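Esterase (Thermotoga maritima, PDB 3DOH) catalyses the hydrolysis of carboxylic esters, as a thermostable enzyme that joins an immunoglobulin-like domain to an alpha/beta-hydrolase domain. Local coordinates at residues A[157-162]-A[218-223]; A[147-152]-A[248-253]. All coordinates share one frame; numbering follows the deposited sequence.

Both contacts lie toward the same end of the central mixed sheet of the alpha/beta-hydrolase domain, their centres about 10 Å apart. Contact 1 pairs strand 157-163 with strand 215-219; contact 2 lays helix 242-257 against strand 144-150, outermost at this end within the chain. Strands 144-150 and 157-163 are antiparallel neighbours, probably hydrogen-bonded from Tyr160 N to Phe147 O at 2.8 Å and from Phe149 N to Ile158 O at 2.9 Å. The Tyr160 ring packs on Phe149 and Ile250, which ties the two contacts together. A sulfate sits by Arg161 of contact 1, its O3 3.0 Å from Arg161 NH2. The putative Ser-His-Asp triad includes no residue of either contact.

Contact 1. Residues A[157-162]-A[218-223]; sequences EIPYRL and APQCPP. With SO4 (sulfate ion), chain G.
Arg161 and Ala218 form an antiparallel hydrogen-bonded pair: Arg161 N bonds Ala218 O at 2.9 Å and Ala218 N bonds Arg161 O at 2.8 Å. Next to them Tyr160 and Pro219 are a non-hydrogen-bonded pair, where no N-H is needed toward strand 157-163, so a proline fits. A third bond, Gln220 N to Pro159 O at 2.8 Å, extends the pairing beyond the strand. The close-packed face is apolar: Ile158 sets CG2 4.2 Å from Pro219 CB and CD1 4.1 Å from Pro222 CD, and Tyr160 lays CB by Pro219.

The looser part is the partly exposed end of Arg161. Two bends (chi2 -66°, chi3 -71°) lead its guanidinium away from strand 215-219 to Phe144 O, Asn190 O and, through weak edge-on bonds, a sulfate probably from the crystallisation liquor. A leucine here would probably leave both carbonyls without these donors and the sulfate, which His138 also binds, less firmly held. Strand 157-163 is the antiparallel member of the alpha/beta-hydrolase sheet, between strand 144-150 and strand 215-219, which begins the parallel part. Helix 192-195 packs against Ala218 and Gln220, whereas helix 242-257 covers Ile158, Tyr160 and Pro219.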
loop_
_atom_site.group_PDB
_atom_site.type_symbol
_atom_site.label_atom_id
_atom_site.label_comp_id
_atom_site.label_asym_id
_atom_site.label_seq_id
_atom_site.Cartn_x
_atom_site.Cartn_y
_atom_site.Cartn_z
ATOM N N GLU A 157 -10.490 43.912 -33.450
ATOM C CA GLU A 157 -9.061 43.774 -33.160
ATOM C C GLU A 157 -8.636 42.348 -32.730
ATOM O O GLU A 157 -9.237 41.731 -31.853
ATOM C CB GLU A 157 -8.605 44.834 -32.153
ATOM C CG GLU A 157 -7.129 45.230 -32.370
ATOM C CD GLU A 157 -6.821 46.714 -32.118
ATOM O OE1 GLU A 157 -7.102 47.219 -30.984
ATOM O OE2 GLU A 157 -6.266 47.360 -33.061
ATOM N N ILE A 158 -7.608 41.820 -33.377
ATOM C CA ILE A 158 -7.218 40.445 -33.143
ATOM C C ILE A 158 -5.774 40.387 -32.704
ATOM O O ILE A 158 -4.867 40.651 -33.490
ATOM C CB ILE A 158 -7.454 39.520 -34.399
ATOM C CG1 ILE A 158 -8.956 39.358 -34.727
ATOM C CG2 ILE A 158 -6.766 38.169 -34.220
ATOM C CD1 ILE A 158 -9.732 38.504 -33.791
ATOM N N PRO A 159 -5.554 40.020 -31.433
ATOM C CA PRO A 159 -4.176 39.795 -31.003
ATOM C C PRO A 159 -3.657 38.460 -31.578
ATOM O O PRO A 159 -4.446 37.479 -31.707
ATOM C CB PRO A 159 -4.290 39.730 -29.466
ATOM C CG PRO A 159 -5.714 40.041 -29.136
ATOM C CD PRO A 159 -6.513 39.729 -30.348
ATOM N N TYR A 160 -2.372 38.426 -31.940
ATOM C CA TYR A 160 -1.758 37.181 -32.383
ATOM C C TYR A 160 -0.300 37.008 -32.007
ATOM O O TYR A 160 0.406 37.962 -31.708
ATOM C CB TYR A 160 -1.974 36.969 -33.878
ATOM C CG TYR A 160 -1.218 37.904 -34.797
ATOM C CD1 TYR A 160 -1.700 39.207 -35.086
ATOM C CD2 TYR A 160 -0.030 37.485 -35.411
ATOM C CE1 TYR A 160 -1.006 40.062 -35.962
ATOM C CE2 TYR A 160 0.669 38.315 -36.281
ATOM C CZ TYR A 160 0.173 39.599 -36.556
ATOM O OH TYR A 160 0.891 40.395 -37.420
ATOM N N ARG A 161 0.122 35.758 -31.977
ATOM C CA ARG A 161 1.484 35.411 -31.632
ATOM C C ARG A 161 2.014 34.721 -32.855
ATOM O O ARG A 161 1.332 33.868 -33.416
ATOM C CB ARG A 161 1.555 34.433 -30.433
ATOM C CG ARG A 161 0.952 34.872 -29.108
ATOM C CD ARG A 161 1.651 36.040 -28.437
ATOM N NE ARG A 161 2.965 35.726 -27.894
ATOM C CZ ARG A 161 3.348 35.896 -26.621
ATOM N NH1 ARG A 161 2.531 36.392 -25.691
ATOM N NH2 ARG A 161 4.585 35.559 -26.280
ATOM N N LEU A 162 3.230 35.069 -33.246
ATOM C CA LEU A 162 3.849 34.531 -34.452
ATOM C C LEU A 162 5.261 34.062 -34.164
ATOM O O LEU A 162 6.033 34.813 -33.605
ATOM C CB LEU A 162 3.910 35.624 -35.521
ATOM C CG LEU A 162 4.746 35.354 -36.777
ATOM C CD1 LEU A 162 3.955 34.524 -37.793
ATOM C CD2 LEU A 162 5.164 36.672 -37.401
ATOM N N ALA A 218 -0.558 32.067 -34.347
ATOM C CA ALA A 218 -1.521 31.655 -33.352
ATOM C C ALA A 218 -2.343 32.876 -33.007
ATOM O O ALA A 218 -1.938 33.708 -32.197
ATOM C CB ALA A 218 -0.800 31.112 -32.122
ATOM N N PRO A 219 -3.454 33.055 -33.691
ATOM C CA PRO A 219 -4.424 34.105 -33.367
ATOM C C PRO A 219 -5.333 33.863 -32.159
ATOM O O PRO A 219 -5.699 32.719 -31.879
ATOM C CB PRO A 219 -5.256 34.225 -34.656
ATOM C CG PRO A 219 -5.131 32.918 -35.299
ATOM C CD PRO A 219 -3.764 32.373 -34.947
ATOM N N GLN A 220 -5.708 34.948 -31.463
ATOM C CA GLN A 220 -6.680 34.856 -30.347
ATOM C C GLN A 220 -8.026 35.466 -30.641
ATOM O O GLN A 220 -8.125 36.600 -31.100
ATOM C CB GLN A 220 -6.154 35.506 -29.073
ATOM C CG GLN A 220 -7.187 35.513 -27.953
ATOM C CD GLN A 220 -6.569 35.867 -26.610
ATOM O OE1 GLN A 220 -5.827 36.843 -26.496
ATOM N NE2 GLN A 220 -6.855 35.058 -25.585
ATOM N N CYS A 221 -9.081 34.703 -30.373
ATOM C CA CYS A 221 -10.439 35.141 -30.674
ATOM C C CYS A 221 -11.177 35.561 -29.407
ATOM O O CYS A 221 -10.924 35.031 -28.325
ATOM C CB CYS A 221 -11.213 34.033 -31.390
ATOM S SG CYS A 221 -13.000 34.075 -31.121
ATOM N N PRO A 222 -12.090 36.517 -29.549
ATOM C CA PRO A 222 -12.378 37.472 -28.474
ATOM C C PRO A 222 -13.705 37.168 -27.787
ATOM O O PRO A 222 -14.659 36.754 -28.445
ATOM C CB PRO A 222 -12.465 38.808 -29.215
ATOM C CG PRO A 222 -12.900 38.442 -30.589
ATOM C CD PRO A 222 -12.259 37.116 -30.884
ATOM N N PRO A 223 -13.757 37.373 -26.475
ATOM C CA PRO A 223 -14.312 36.370 -25.559
ATOM C C PRO A 223 -15.758 36.026 -25.904
ATOM O O PRO A 223 -16.253 34.973 -25.503
ATOM C CB PRO A 223 -14.249 37.071 -24.201
ATOM C CG PRO A 223 -13.112 38.021 -24.328
ATOM C CD PRO A 223 -13.127 38.492 -25.755
HETATM S S SO4 G . 6.342 36.372 -23.220
HETATM O O1 SO4 G . 4.881 36.409 -23.178
HETATM O O2 SO4 G . 6.816 37.472 -22.373
HETATM O O3 SO4 G . 6.839 36.524 -24.595
HETATM O O4 SO4 G . 6.825 35.094 -22.683
#

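Contact 2. Residues A[147-152]-A[248-253]; sequences FTFKDP and IKIIRK
The Phe149 ring has Ile250 over one face, with the methyl CG2 offset toward the rim and 4.1 Å from Phe149 CD2. At the ring edge, near its plane, comes Lys253 CE, 3.8 Å from Phe149 CD1, and Lys249 CB approaches Phe149 CZ obliquely at 3.7 Å. A flat aromatic suits this place because it offers a broad apolar surface to a branched isoleucine and to the methylenes of two lysines. With CG anti to the backbone N (chi1 160°), Phe149 carries its ring from the strand to the helix.

The second flat group is the Asp151 carboxylate, just past the end of the strand. Lys249 NZ meets Asp151 OD1 on its syn side at 2.6 Å, tilted 26° out of the carboxylate plane, and makes a weak bond to Asp151 OD2 at 2.9 Å; together they form a salt bridge.

Helix 242-257 follows strand 215-219 in the alpha/beta-hydrolase fold and here packs on the face of the central sheet, its local axis 9.8 Å from that of strand 144-150 and turned 115° from it.

The CA atoms of Lys249 and Asp151 are 7.6 Å apart, and the lysine and the aspartate close this gap between them: beyond CG the Lys249 chain runs extended, crossing Phe149 at about a right angle before delivering its charge to Asp151. Asp151 OD1 also accepts a hydrogen bond from Thr154 N, so the lysine binds a carboxylate already steadied by the turn toward strand 157-163. Nearer the sheet, Ile250 also touches Leu217 of strand 215-219.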
loop_
_atom_site.group_PDB
_atom_site.type_symbol
_atom_site.label_atom_id
_atom_site.label_comp_id
_atom_site.label_asym_id
_atom_site.label_seq_id
_atom_site.Cartn_x
_atom_site.Cartn_y
_atom_site.Cartn_z
ATOM N N PHE A 147 1.724 40.528 -31.545
ATOM C CA PHE A 147 1.267 41.559 -32.455
ATOM C C PHE A 147 -0.229 41.668 -32.255
ATOM O O PHE A 147 -0.845 40.751 -31.706
ATOM C CB PHE A 147 1.583 41.176 -33.910
ATOM C CG PHE A 147 3.042 41.241 -34.253
ATOM C CD1 PHE A 147 3.730 42.454 -34.230
ATOM C CD2 PHE A 147 3.744 40.090 -34.600
ATOM C CE1 PHE A 147 5.113 42.505 -34.562
ATOM C CE2 PHE A 147 5.120 40.126 -34.923
ATOM C CZ PHE A 147 5.795 41.321 -34.913
ATOM N N THR A 148 -0.808 42.791 -32.680
ATOM C CA THR A 148 -2.276 42.947 -32.811
ATOM C C THR A 148 -2.543 43.408 -34.219
ATOM O O THR A 148 -1.745 44.164 -34.758
ATOM C CB THR A 148 -2.809 44.032 -31.911
ATOM O OG1 THR A 148 -2.112 43.972 -30.668
ATOM C CG2 THR A 148 -4.248 43.803 -31.644
ATOM N N PHE A 149 -3.641 42.960 -34.816
ATOM C CA PHE A 149 -3.982 43.388 -36.135
ATOM C C PHE A 149 -5.314 44.056 -36.013
ATOM O O PHE A 149 -6.172 43.588 -35.256
ATOM C CB PHE A 149 -4.050 42.170 -37.052
ATOM C CG PHE A 149 -4.832 42.376 -38.328
ATOM C CD1 PHE A 149 -4.232 42.920 -39.438
ATOM C CD2 PHE A 149 -6.158 41.980 -38.411
ATOM C CE1 PHE A 149 -4.936 43.085 -40.621
ATOM C CE2 PHE A 149 -6.876 42.131 -39.586
ATOM C CZ PHE A 149 -6.263 42.694 -40.689
ATOM N N LYS A 150 -5.484 45.177 -36.716
ATOM C CA LYS A 150 -6.804 45.837 -36.780
ATOM C C LYS A 150 -7.418 45.644 -38.176
ATOM O O LYS A 150 -6.909 46.156 -39.173
ATOM C CB LYS A 150 -6.773 47.320 -36.304
ATOM C CG LYS A 150 -5.513 48.197 -36.682
ATOM C CD LYS A 150 -5.792 49.738 -36.521
ATOM C CE LYS A 150 -4.505 50.613 -36.419
ATOM N NZ LYS A 150 -4.059 51.249 -37.715
ATOM N N ASP A 151 -8.478 44.845 -38.231
ATOM C CA ASP A 151 -9.154 44.505 -39.474
ATOM C C ASP A 151 -9.840 45.770 -40.011
ATOM O O ASP A 151 -10.785 46.250 -39.406
ATOM C CB ASP A 151 -10.157 43.376 -39.175
ATOM C CG ASP A 151 -10.991 42.953 -40.396
ATOM O OD1 ASP A 151 -11.352 43.829 -41.221
ATOM O OD2 ASP A 151 -11.307 41.735 -40.508
ATOM N N PRO A 152 -9.357 46.326 -41.147
ATOM C CA PRO A 152 -9.779 47.680 -41.578
ATOM C C PRO A 152 -11.192 47.720 -42.197
ATOM O O PRO A 152 -11.806 48.806 -42.280
ATOM C CB PRO A 152 -8.726 48.046 -42.629
ATOM C CG PRO A 152 -8.377 46.741 -43.249
ATOM C CD PRO A 152 -8.424 45.719 -42.120
ATOM N N ILE A 248 -7.623 35.335 -41.822
ATOM C CA ILE A 248 -7.202 35.265 -43.218
ATOM C C ILE A 248 -6.378 36.482 -43.662
ATOM O O ILE A 248 -5.284 36.346 -44.216
ATOM C CB ILE A 248 -8.381 35.050 -44.144
ATOM C CG1 ILE A 248 -9.079 33.753 -43.756
ATOM C CG2 ILE A 248 -7.906 35.014 -45.574
ATOM C CD1 ILE A 248 -8.202 32.514 -43.915
ATOM N N LYS A 249 -6.907 37.667 -43.383
ATOM C CA LYS A 249 -6.246 38.915 -43.751
ATOM C C LYS A 249 -4.872 38.937 -43.150
ATOM O O LYS A 249 -3.937 39.420 -43.744
ATOM C CB LYS A 249 -7.063 40.116 -43.269
ATOM C CG LYS A 249 -8.355 40.312 -44.032
ATOM C CD LYS A 249 -9.256 41.280 -43.312
ATOM C CE LYS A 249 -10.609 41.361 -44.025
ATOM N NZ LYS A 249 -11.605 42.251 -43.306
ATOM N N ILE A 250 -4.734 38.357 -41.971
ATOM C CA ILE A 250 -3.429 38.347 -41.336
ATOM C C ILE A 250 -2.456 37.310 -41.925
ATOM O O ILE A 250 -1.246 37.587 -42.006
ATOM C CB ILE A 250 -3.528 38.486 -39.783
ATOM C CG1 ILE A 250 -2.531 37.660 -39.024
ATOM C CG2 ILE A 250 -4.939 38.153 -39.239
ATOM C CD1 ILE A 250 -3.000 37.669 -37.590
ATOM N N ILE A 251 -2.972 36.175 -42.411
ATOM C CA ILE A 251 -2.147 35.261 -43.221
ATOM C C ILE A 251 -1.542 36.035 -44.402
ATOM O O ILE A 251 -0.347 35.907 -44.712
ATOM C CB ILE A 251 -2.925 33.972 -43.653
ATOM C CG1 ILE A 251 -3.032 33.010 -42.459
ATOM C CG2 ILE A 251 -2.246 33.244 -44.814
ATOM C CD1 ILE A 251 -4.193 32.045 -42.542
ATOM N N ARG A 252 -2.364 36.886 -45.019
ATOM C CA ARG A 252 -1.920 37.677 -46.190
ATOM C C ARG A 252 -0.922 38.737 -45.826
ATOM O O ARG A 252 -0.014 38.981 -46.602
ATOM C CB ARG A 252 -3.079 38.287 -46.961
ATOM C CG ARG A 252 -4.104 37.249 -47.311
ATOM C CD ARG A 252 -5.063 37.726 -48.407
ATOM N NE ARG A 252 -5.663 36.570 -49.077
ATOM C CZ ARG A 252 -6.974 36.335 -49.140
ATOM N NH1 ARG A 252 -7.840 37.211 -48.588
ATOM N NH2 ARG A 252 -7.417 35.234 -49.763
ATOM N N LYS A 253 -1.066 39.345 -44.652
ATOM C CA LYS A 253 -0.073 40.312 -44.199
ATOM C C LYS A 253 1.265 39.567 -44.127
ATOM O O LYS A 253 2.293 40.019 -44.661
ATOM C CB LYS A 253 -0.442 40.940 -42.845
ATOM C CG LYS A 253 0.610 41.925 -42.373
ATOM C CD LYS A 253 0.508 42.508 -40.907
ATOM C CE LYS A 253 -0.698 43.423 -40.672
ATOM N NZ LYS A 253 -0.818 44.539 -41.657
#